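PDB 2E0I: 432aa long hypothetical deoxyribodipyrimidine photolyase from Sulfolobus tokodaii, which probably repairs ultraviolet-induced pyrimidine dimers in DNA with light, using FAD, and holds a second FAD that may serve as a light-harvesting cofactor. Local coordinates for residues A[77-85]-A[106-114]; A[267-275]-A[417-428]. All coordinates share one frame; numbering follows the deposited sequence.

Contact 1: A[77-85]-A[106-114]. With FAD (flavin-adenine dinucleotide), chain F.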
# COMPACT_ATOMS: atom_id res chain seq x y z
N GLY A 77 3.96 15.86 -16.36
CA GLY A 77 3.14 15.40 -17.46
C GLY A 77 2.96 13.89 -17.47
O GLY A 77 3.41 13.20 -16.56
N GLU A 78 2.27 13.37 -18.48
CA GLU A 78 2.08 11.93 -18.58
C GLU A 78 3.40 11.32 -19.02
O GLU A 78 3.99 11.74 -20.01
CB GLU A 78 0.97 11.62 -19.58
CG GLU A 78 -0.40 12.20 -19.19
CD GLU A 78 -1.52 11.80 -20.14
OE1 GLU A 78 -2.61 12.41 -20.04
OE2 GLU A 78 -1.31 10.88 -20.97
N ALA A 79 3.86 10.31 -18.29
CA ALA A 79 5.12 9.64 -18.58
C ALA A 79 5.46 9.50 -20.07
O ALA A 79 6.50 9.99 -20.51
CB ALA A 79 5.14 8.28 -17.93
N GLU A 80 4.60 8.82 -20.83
CA GLU A 80 4.86 8.63 -22.25
C GLU A 80 5.08 9.95 -23.00
O GLU A 80 6.00 10.06 -23.81
CB GLU A 80 3.71 7.83 -22.91
CG GLU A 80 2.30 8.27 -22.55
CD GLU A 80 1.80 7.59 -21.29
OE1 GLU A 80 2.53 7.61 -20.27
OE2 GLU A 80 0.67 7.04 -21.31
N LYS A 81 4.24 10.95 -22.74
CA LYS A 81 4.39 12.24 -23.40
C LYS A 81 5.66 12.97 -22.98
O LYS A 81 6.28 13.65 -23.79
CB LYS A 81 3.16 13.11 -23.14
CG LYS A 81 1.91 12.56 -23.78
CD LYS A 81 0.68 13.34 -23.40
CE LYS A 81 -0.55 12.64 -23.95
NZ LYS A 81 -1.80 12.99 -23.22
N VAL A 82 6.06 12.83 -21.72
CA VAL A 82 7.27 13.48 -21.24
C VAL A 82 8.49 12.94 -21.95
O VAL A 82 9.30 13.70 -22.45
CB VAL A 82 7.45 13.27 -19.74
CG1 VAL A 82 8.84 13.76 -19.31
CG2 VAL A 82 6.37 14.02 -18.99
N VAL A 83 8.62 11.61 -21.97
CA VAL A 83 9.75 10.95 -22.64
C VAL A 83 9.81 11.50 -24.04
O VAL A 83 10.86 11.95 -24.51
CB VAL A 83 9.52 9.42 -22.73
CG1 VAL A 83 10.56 8.78 -23.65
CG2 VAL A 83 9.59 8.81 -21.34
N SER A 84 8.66 11.46 -24.70
CA SER A 84 8.53 11.95 -26.05
C SER A 84 9.10 13.37 -26.25
O SER A 84 9.93 13.57 -27.12
CB SER A 84 7.05 11.90 -26.43
OG SER A 84 6.85 12.33 -27.76
N ARG A 85 8.69 14.34 -25.44
CA ARG A 85 9.17 15.71 -25.61
C ARG A 85 10.62 15.98 -25.22
O ARG A 85 11.35 16.66 -25.94
CB ARG A 85 8.30 16.69 -24.81
CG ARG A 85 6.83 16.34 -24.77
CD ARG A 85 5.96 17.57 -24.79
NE ARG A 85 4.63 17.28 -24.28
CZ ARG A 85 4.37 17.09 -22.99
NH1 ARG A 85 5.37 17.15 -22.10
NH2 ARG A 85 3.13 16.83 -22.58
N ARG A 106 1.41 2.07 -19.45
CA ARG A 106 2.27 3.25 -19.44
C ARG A 106 3.64 2.91 -19.99
O ARG A 106 4.25 3.70 -20.70
CB ARG A 106 2.40 3.75 -18.02
CG ARG A 106 3.63 4.56 -17.68
CD ARG A 106 3.23 5.08 -16.41
NE ARG A 106 4.05 5.05 -15.22
CZ ARG A 106 4.38 4.08 -14.37
NH1 ARG A 106 5.10 4.48 -13.36
NH2 ARG A 106 4.10 2.79 -14.48
N ASP A 107 4.12 1.71 -19.65
CA ASP A 107 5.41 1.28 -20.12
C ASP A 107 5.33 0.86 -21.59
O ASP A 107 6.28 1.04 -22.36
CB ASP A 107 5.92 0.16 -19.22
CG ASP A 107 6.35 0.68 -17.85
OD1 ASP A 107 5.80 1.71 -17.41
OD2 ASP A 107 7.24 0.07 -17.19
N GLU A 108 4.19 0.33 -22.00
CA GLU A 108 4.05 -0.04 -23.40
C GLU A 108 4.16 1.23 -24.24
O GLU A 108 4.84 1.25 -25.27
CB GLU A 108 2.70 -0.69 -23.65
CG GLU A 108 2.48 -1.94 -22.84
CD GLU A 108 1.21 -2.66 -23.22
OE1 GLU A 108 0.19 -1.97 -23.45
OE2 GLU A 108 1.23 -3.91 -23.29
N LYS A 109 3.50 2.29 -23.79
CA LYS A 109 3.56 3.53 -24.53
C LYS A 109 4.97 4.07 -24.53
O LYS A 109 5.44 4.57 -25.55
CB LYS A 109 2.58 4.56 -23.97
CG LYS A 109 1.13 4.08 -24.02
CD LYS A 109 0.12 5.22 -23.90
CE LYS A 109 -1.23 4.74 -23.35
NZ LYS A 109 -1.19 4.46 -21.86
N ILE A 110 5.67 3.99 -23.40
CA ILE A 110 7.03 4.51 -23.38
C ILE A 110 7.89 3.68 -24.33
O ILE A 110 8.79 4.21 -24.99
CB ILE A 110 7.66 4.47 -21.96
CG1 ILE A 110 6.87 5.38 -21.01
CG2 ILE A 110 9.11 4.96 -22.02
CD1 ILE A 110 7.33 5.31 -19.56
N ARG A 111 7.60 2.38 -24.42
CA ARG A 111 8.35 1.50 -25.30
C ARG A 111 8.14 1.92 -26.75
O ARG A 111 9.10 2.05 -27.51
CB ARG A 111 7.93 0.05 -25.10
CG ARG A 111 8.76 -0.89 -25.94
CD ARG A 111 8.49 -2.33 -25.57
NE ARG A 111 9.01 -2.67 -24.25
CZ ARG A 111 10.30 -2.66 -23.92
NH1 ARG A 111 11.21 -2.32 -24.82
NH2 ARG A 111 10.67 -3.00 -22.68
N LYS A 112 6.89 2.14 -27.14
CA LYS A 112 6.60 2.58 -28.49
C LYS A 112 7.36 3.88 -28.83
O LYS A 112 8.03 3.97 -29.85
CB LYS A 112 5.11 2.82 -28.66
CG LYS A 112 4.31 1.55 -28.92
CD LYS A 112 2.89 1.89 -29.39
CE LYS A 112 2.87 3.05 -30.41
NZ LYS A 112 3.91 2.94 -31.50
N VAL A 113 7.26 4.87 -27.95
CA VAL A 113 7.95 6.13 -28.15
C VAL A 113 9.46 5.93 -28.26
O VAL A 113 10.15 6.66 -28.98
CB VAL A 113 7.65 7.09 -26.99
CG1 VAL A 113 8.45 8.38 -27.14
CG2 VAL A 113 6.17 7.39 -26.96
N CYS A 114 9.96 4.93 -27.53
CA CYS A 114 11.39 4.64 -27.53
C CYS A 114 11.89 4.03 -28.82
O CYS A 114 12.98 4.36 -29.29
CB CYS A 114 11.75 3.74 -26.37
SG CYS A 114 12.01 4.66 -24.84
PA FAD F . -1.41 4.79 -8.75
O1A FAD F . -2.07 3.96 -7.72
O2A FAD F . -1.09 6.23 -8.60
O5B FAD F . -2.70 4.96 -9.70
C5B FAD F . -2.56 5.46 -11.03
C4B FAD F . -3.89 5.41 -11.79
O4B FAD F . -4.59 4.22 -11.40
C3B FAD F . -4.81 6.58 -11.41
O3B FAD F . -5.75 6.81 -12.45
C2B FAD F . -5.51 6.00 -10.18
O2B FAD F . -6.75 6.68 -9.98
C1B FAD F . -5.79 4.59 -10.70
N9A FAD F . -6.08 3.64 -9.59
C8A FAD F . -5.33 3.45 -8.51
N7A FAD F . -5.87 2.50 -7.75
C5A FAD F . -6.97 2.07 -8.35
C6A FAD F . -7.92 1.10 -8.07
N6A FAD F . -7.84 0.39 -6.94
N1A FAD F . -8.94 0.90 -8.92
C2A FAD F . -9.04 1.63 -10.03
N3A FAD F . -8.16 2.56 -10.33
C4A FAD F . -7.12 2.81 -9.52
N1 FAD F . 4.84 7.67 -9.47
C2 FAD F . 5.37 8.51 -10.46
O2 FAD F . 6.25 8.10 -11.21
N3 FAD F . 4.84 9.80 -10.62
C4 FAD F . 3.79 10.24 -9.81
O4 FAD F . 3.33 11.37 -9.96
C4X FAD F . 3.25 9.39 -8.84
N5 FAD F . 2.16 9.80 -8.07
C5X FAD F . 1.61 8.95 -7.11
C6 FAD F . 0.46 9.33 -6.42
C7 FAD F . -0.15 8.45 -5.53
C7M FAD F . -1.41 8.89 -4.78
C8 FAD F . 0.39 7.18 -5.33
C8M FAD F . -0.26 6.19 -4.36
C9 FAD F . 1.54 6.80 -6.02
C9A FAD F . 2.15 7.68 -6.91
N10 FAD F . 3.28 7.29 -7.65
C10 FAD F . 3.78 8.12 -8.67
C1' FAD F . 3.90 5.96 -7.44
C2' FAD F . 3.19 4.84 -8.19
O2' FAD F . 2.83 3.80 -7.27
C3' FAD F . 4.08 4.28 -9.30
O3' FAD F . 4.33 5.30 -10.27
C4' FAD F . 3.42 3.08 -9.98
O4' FAD F . 4.37 2.45 -10.85
C5' FAD F . 2.19 3.51 -10.78
O5' FAD F . 1.18 2.50 -10.78
P FAD F . 0.02 2.52 -9.67
O1P FAD F . -0.99 1.52 -10.07
O2P FAD F . 0.62 2.42 -8.32
O3P FAD F . -0.61 3.99 -9.89
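Glu-80 and Ile-110 mark the closest register, their CA atoms 4.8 Å apart, where the segments of helices 79-86 and 101-115 run nearly parallel with axes 8.7 Å apart, crossing at -19°. The Glu-80 side chain crosses that of Lys-109 at a slant. Its CG sits between the backbone N and the carbonyl carbon (chi1 46°) and the chain bends again at chi2, which folds the carboxylate over the aliphatic part of the lysine. Lys-109 NZ then meets Glu-80 OE2 at 3.2 Å in a salt bridge; the same oxygen also pairs with Arg-38, so two cations probably stabilise the buried negative charge. The apolar seam splits between the branches of Ile-110: CD1 reaches Ala-79 CB, while CG2 meets Val-83 CG2 at 3.9 Å. Further along, Val-113 CG1 touches Val-83 CG1 and rests 3.7 Å from Ser-84 CA. At the FAD end, Ala-79 CB packs against Arg-106 CG and CD, and Arg-106 NH1 makes a weak hydrogen bond to FAD O4' (3.3 Å). Val-83 and Ile-110 also touch strands 92-96 and 120-124 respectively. Adjacent, nearly parallel helices of successive beta-alpha-beta crossovers are typical of the Rossmann-like photolyase domain, here bordering the pocket of an FAD.

Contact 2: A[267-275]-A[417-428]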
# COMPACT_ATOMS: atom_id res chain seq x y z
N ARG A 267 -15.35 -14.28 -9.99
CA ARG A 267 -16.39 -13.60 -10.76
C ARG A 267 -17.86 -13.82 -10.42
O ARG A 267 -18.64 -12.86 -10.48
CB ARG A 267 -16.16 -13.86 -12.25
CG ARG A 267 -14.76 -13.51 -12.72
CD ARG A 267 -14.56 -13.79 -14.20
NE ARG A 267 -13.15 -13.95 -14.53
CZ ARG A 267 -12.39 -14.98 -14.15
NH1 ARG A 267 -11.11 -15.03 -14.50
NH2 ARG A 267 -12.91 -15.97 -13.44
N GLU A 268 -18.26 -15.04 -10.05
CA GLU A 268 -19.66 -15.29 -9.72
C GLU A 268 -20.28 -14.25 -8.79
O GLU A 268 -21.43 -13.84 -8.97
CB GLU A 268 -19.85 -16.70 -9.12
CG GLU A 268 -18.96 -17.07 -7.96
CD GLU A 268 -17.58 -17.56 -8.37
OE1 GLU A 268 -17.09 -17.16 -9.46
OE2 GLU A 268 -16.99 -18.33 -7.58
N TYR A 269 -19.51 -13.80 -7.81
CA TYR A 269 -19.99 -12.81 -6.85
C TYR A 269 -20.18 -11.40 -7.38
O TYR A 269 -20.51 -10.48 -6.63
CB TYR A 269 -19.07 -12.81 -5.64
CG TYR A 269 -19.09 -14.12 -4.90
CD1 TYR A 269 -20.20 -14.51 -4.16
CD2 TYR A 269 -17.99 -14.98 -4.95
CE1 TYR A 269 -20.22 -15.73 -3.49
CE2 TYR A 269 -18.00 -16.20 -4.28
CZ TYR A 269 -19.11 -16.57 -3.55
OH TYR A 269 -19.11 -17.76 -2.88
N ASP A 270 -19.98 -11.22 -8.68
CA ASP A 270 -20.18 -9.91 -9.29
C ASP A 270 -21.69 -9.67 -9.37
O ASP A 270 -22.15 -8.62 -9.84
CB ASP A 270 -19.56 -9.88 -10.69
CG ASP A 270 -18.19 -9.21 -10.72
OD1 ASP A 270 -17.51 -9.28 -11.77
OD2 ASP A 270 -17.80 -8.59 -9.71
N ASN A 271 -22.45 -10.64 -8.87
CA ASN A 271 -23.90 -10.58 -8.88
C ASN A 271 -24.52 -10.28 -7.53
O ASN A 271 -25.74 -10.19 -7.41
CB ASN A 271 -24.47 -11.89 -9.40
CG ASN A 271 -24.36 -12.00 -10.91
OD1 ASN A 271 -24.27 -13.11 -11.45
ND2 ASN A 271 -24.38 -10.86 -11.60
N ILE A 272 -23.68 -10.13 -6.51
CA ILE A 272 -24.17 -9.82 -5.17
C ILE A 272 -24.93 -8.51 -5.20
O ILE A 272 -24.50 -7.55 -5.84
CB ILE A 272 -23.00 -9.71 -4.18
CG1 ILE A 272 -22.34 -11.07 -4.01
CG2 ILE A 272 -23.50 -9.16 -2.85
CD1 ILE A 272 -21.19 -11.09 -3.04
N SER A 273 -26.07 -8.46 -4.53
CA SER A 273 -26.87 -7.25 -4.50
C SER A 273 -26.53 -6.48 -3.24
O SER A 273 -27.24 -6.56 -2.23
CB SER A 273 -28.35 -7.58 -4.52
OG SER A 273 -28.69 -8.24 -5.72
N TRP A 274 -25.43 -5.74 -3.30
CA TRP A 274 -24.99 -4.95 -2.16
C TRP A 274 -26.08 -3.95 -1.78
O TRP A 274 -26.57 -3.21 -2.63
CB TRP A 274 -23.70 -4.20 -2.51
CG TRP A 274 -22.61 -5.11 -3.01
CD1 TRP A 274 -22.23 -5.31 -4.30
CD2 TRP A 274 -21.78 -5.96 -2.21
NE1 TRP A 274 -21.23 -6.24 -4.36
CE2 TRP A 274 -20.93 -6.65 -3.09
CE3 TRP A 274 -21.68 -6.20 -0.83
CZ2 TRP A 274 -19.98 -7.58 -2.65
CZ3 TRP A 274 -20.74 -7.12 -0.39
CH2 TRP A 274 -19.90 -7.80 -1.30
N GLU A 275 -26.45 -3.93 -0.51
CA GLU A 275 -27.47 -3.01 -0.04
C GLU A 275 -27.00 -1.57 -0.22
O GLU A 275 -27.82 -0.66 -0.37
CB GLU A 275 -27.74 -3.29 1.43
CG GLU A 275 -28.82 -2.43 2.05
CD GLU A 275 -28.51 -2.07 3.48
OE1 GLU A 275 -27.57 -1.28 3.69
OE2 GLU A 275 -29.18 -2.59 4.40
N ARG A 417 -27.38 -9.08 10.64
CA ARG A 417 -26.84 -8.64 9.36
C ARG A 417 -25.94 -9.70 8.74
O ARG A 417 -26.16 -10.11 7.60
CB ARG A 417 -26.03 -7.35 9.54
CG ARG A 417 -26.77 -6.17 10.18
CD ARG A 417 -27.79 -5.55 9.25
NE ARG A 417 -27.21 -5.14 7.98
CZ ARG A 417 -27.71 -4.19 7.19
NH1 ARG A 417 -28.81 -3.55 7.56
NH2 ARG A 417 -27.13 -3.90 6.04
N VAL A 418 -24.92 -10.14 9.48
CA VAL A 418 -23.98 -11.14 8.98
C VAL A 418 -24.70 -12.37 8.45
O VAL A 418 -24.28 -12.94 7.44
CB VAL A 418 -22.98 -11.60 10.07
CG1 VAL A 418 -22.04 -12.63 9.49
CG2 VAL A 418 -22.19 -10.42 10.59
N ASN A 419 -25.78 -12.77 9.11
CA ASN A 419 -26.54 -13.93 8.67
C ASN A 419 -27.23 -13.63 7.35
O ASN A 419 -27.25 -14.47 6.45
CB ASN A 419 -27.59 -14.32 9.72
CG ASN A 419 -26.97 -14.99 10.92
OD1 ASN A 419 -26.24 -15.97 10.80
ND2 ASN A 419 -27.26 -14.46 12.10
N TYR A 420 -27.79 -12.43 7.24
CA TYR A 420 -28.46 -12.05 6.01
C TYR A 420 -27.45 -11.95 4.86
O TYR A 420 -27.68 -12.48 3.78
CB TYR A 420 -29.18 -10.71 6.17
CG TYR A 420 -29.77 -10.25 4.87
CD1 TYR A 420 -29.14 -9.27 4.10
CD2 TYR A 420 -30.92 -10.85 4.35
CE1 TYR A 420 -29.63 -8.92 2.85
CE2 TYR A 420 -31.41 -10.50 3.10
CZ TYR A 420 -30.76 -9.53 2.36
OH TYR A 420 -31.26 -9.19 1.12
N VAL A 421 -26.33 -11.28 5.11
CA VAL A 421 -25.32 -11.12 4.08
C VAL A 421 -24.86 -12.48 3.58
O VAL A 421 -24.68 -12.69 2.39
CB VAL A 421 -24.11 -10.32 4.59
CG1 VAL A 421 -23.06 -10.22 3.49
CG2 VAL A 421 -24.54 -8.93 5.03
N LYS A 422 -24.67 -13.42 4.50
CA LYS A 422 -24.23 -14.75 4.10
C LYS A 422 -25.27 -15.47 3.25
O LYS A 422 -24.94 -16.10 2.24
CB LYS A 422 -23.89 -15.60 5.32
CG LYS A 422 -23.49 -17.00 4.92
CD LYS A 422 -22.79 -17.78 6.01
CE LYS A 422 -22.40 -19.15 5.46
NZ LYS A 422 -21.46 -19.90 6.34
N SER A 423 -26.53 -15.40 3.66
CA SER A 423 -27.59 -16.05 2.92
C SER A 423 -27.57 -15.48 1.51
O SER A 423 -27.76 -16.21 0.54
CB SER A 423 -28.95 -15.80 3.58
OG SER A 423 -29.26 -14.43 3.60
N GLU A 424 -27.32 -14.17 1.40
CA GLU A 424 -27.27 -13.51 0.10
C GLU A 424 -26.13 -14.06 -0.75
O GLU A 424 -26.24 -14.14 -1.97
CB GLU A 424 -27.11 -11.99 0.29
CG GLU A 424 -28.42 -11.23 0.46
CD GLU A 424 -29.20 -11.09 -0.84
OE1 GLU A 424 -29.44 -12.11 -1.52
OE2 GLU A 424 -29.59 -9.94 -1.18
N TYR A 425 -25.03 -14.44 -0.10
CA TYR A 425 -23.88 -15.01 -0.80
C TYR A 425 -24.24 -16.39 -1.31
O TYR A 425 -24.07 -16.68 -2.49
CB TYR A 425 -22.69 -15.12 0.14
CG TYR A 425 -21.75 -13.93 0.11
CD1 TYR A 425 -20.48 -14.04 -0.45
CD2 TYR A 425 -22.11 -12.72 0.69
CE1 TYR A 425 -19.59 -12.96 -0.44
CE2 TYR A 425 -21.23 -11.64 0.70
CZ TYR A 425 -19.98 -11.77 0.13
OH TYR A 425 -19.10 -10.72 0.16
N LYS A 426 -24.71 -17.26 -0.41
CA LYS A 426 -25.11 -18.62 -0.79
C LYS A 426 -26.12 -18.52 -1.92
O LYS A 426 -26.09 -19.28 -2.88
CB LYS A 426 -25.75 -19.35 0.40
CG LYS A 426 -24.75 -19.74 1.50
CD LYS A 426 -25.41 -20.48 2.66
CE LYS A 426 -26.42 -19.60 3.41
NZ LYS A 426 -27.01 -20.26 4.61
N ASN A 427 -27.02 -17.55 -1.80
CA ASN A 427 -28.04 -17.30 -2.79
C ASN A 427 -27.41 -17.23 -4.17
O ASN A 427 -27.86 -17.88 -5.10
CB ASN A 427 -28.75 -15.99 -2.45
CG ASN A 427 -30.16 -15.93 -3.01
OD1 ASN A 427 -30.37 -15.93 -4.22
ND2 ASN A 427 -31.14 -15.88 -2.11
N VAL A 428 -26.34 -16.45 -4.30
CA VAL A 428 -25.63 -16.29 -5.56
C VAL A 428 -25.08 -17.60 -6.14
O VAL A 428 -25.24 -17.81 -7.36
CB VAL A 428 -24.47 -15.26 -5.41
CG1 VAL A 428 -23.64 -15.19 -6.68
CG2 VAL A 428 -25.06 -13.89 -5.08
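Tyr-425 is met by three side chains of the 267-275 loop. Ile-272 CD1 comes over one face of its ring, 3.6 Å from the centroid, in a CH-pi contact. With chi1 at -67° and an extended chi2, Ile-272 has CG1 anti to the carbonyl carbon and sends CD1 to the tyrosine, while the CG2 branch lies over the centre of the Trp-274 ring, 3.6 Å above its plane; one isoleucine thus serves two aromatics. The side chains of Tyr-269 and Tyr-425 cross at about a right angle, while their ring planes are inclined by 44°, an oblique pair with centroids 5.3 Å apart and Tyr-269 CE1 nearest CD1 of Tyr-425. At the far end of the ring, Trp-274 CH2 lies 3.4 Å from Tyr-425 OH, which hydrogen-bonds Ala-354 O. Phe-362 adds an edge-to-face partner.

This cluster closes the last helix, 414-427, of the all-helical FAD-binding domain of the photolyase fold onto the connection between helices 238-256 and 278-286. Were Tyr-425 an alanine, Ile-272 CD1 and Tyr-269 would probably lose their aromatic neighbour and Ala-354 O this donor.

Val-428, the last modelled residue, straddles the turn with both methyls: CG1 is 3.5 Å from Glu-268 O and CG2 is 4.1 Å from Ile-272 CG1. Towards the start of the helix segment, Arg-417 and Glu-275 form a salt bridge. Arg-417 NH2 donates to Glu-275 OE2 at 2.9 Å, arriving from above the carboxylate plane, and NH1 adds a weak bond of 3.3 Å to the same oxygen. The carboxylate and guanidinium planes are 82° apart, so the pairing is not the flat two-oxygen kind. Bends at chi2 and chi3 fold Arg-417 back, where NE weakly bonds Val-322 O, and Tyr-280 of helix 278-286 touches both charged side chains.

Overall arrangement
Contacts 1 and 2 follow one another along the chain and lie in its two family regions, the alpha/beta photolyase part and the helical FAD-binding part. Their centres are 43 Å apart and their nearest atoms about 19 Å, so neither touches the other. Each is peripheral, centred 25 Å and 27 Å from the centre of the chain. Their relation to flavin differs: contact 1 directly reaches, through Arg-106, the FAD whose place beside the alpha/beta part is consistent with the proposed light-harvesting cofactor, whereas in contact 2 the side chain of Tyr-425 stays about 13 Å from a bound FAD. One contact is largely buried; the other lies at the surface, near the modelled C-terminus.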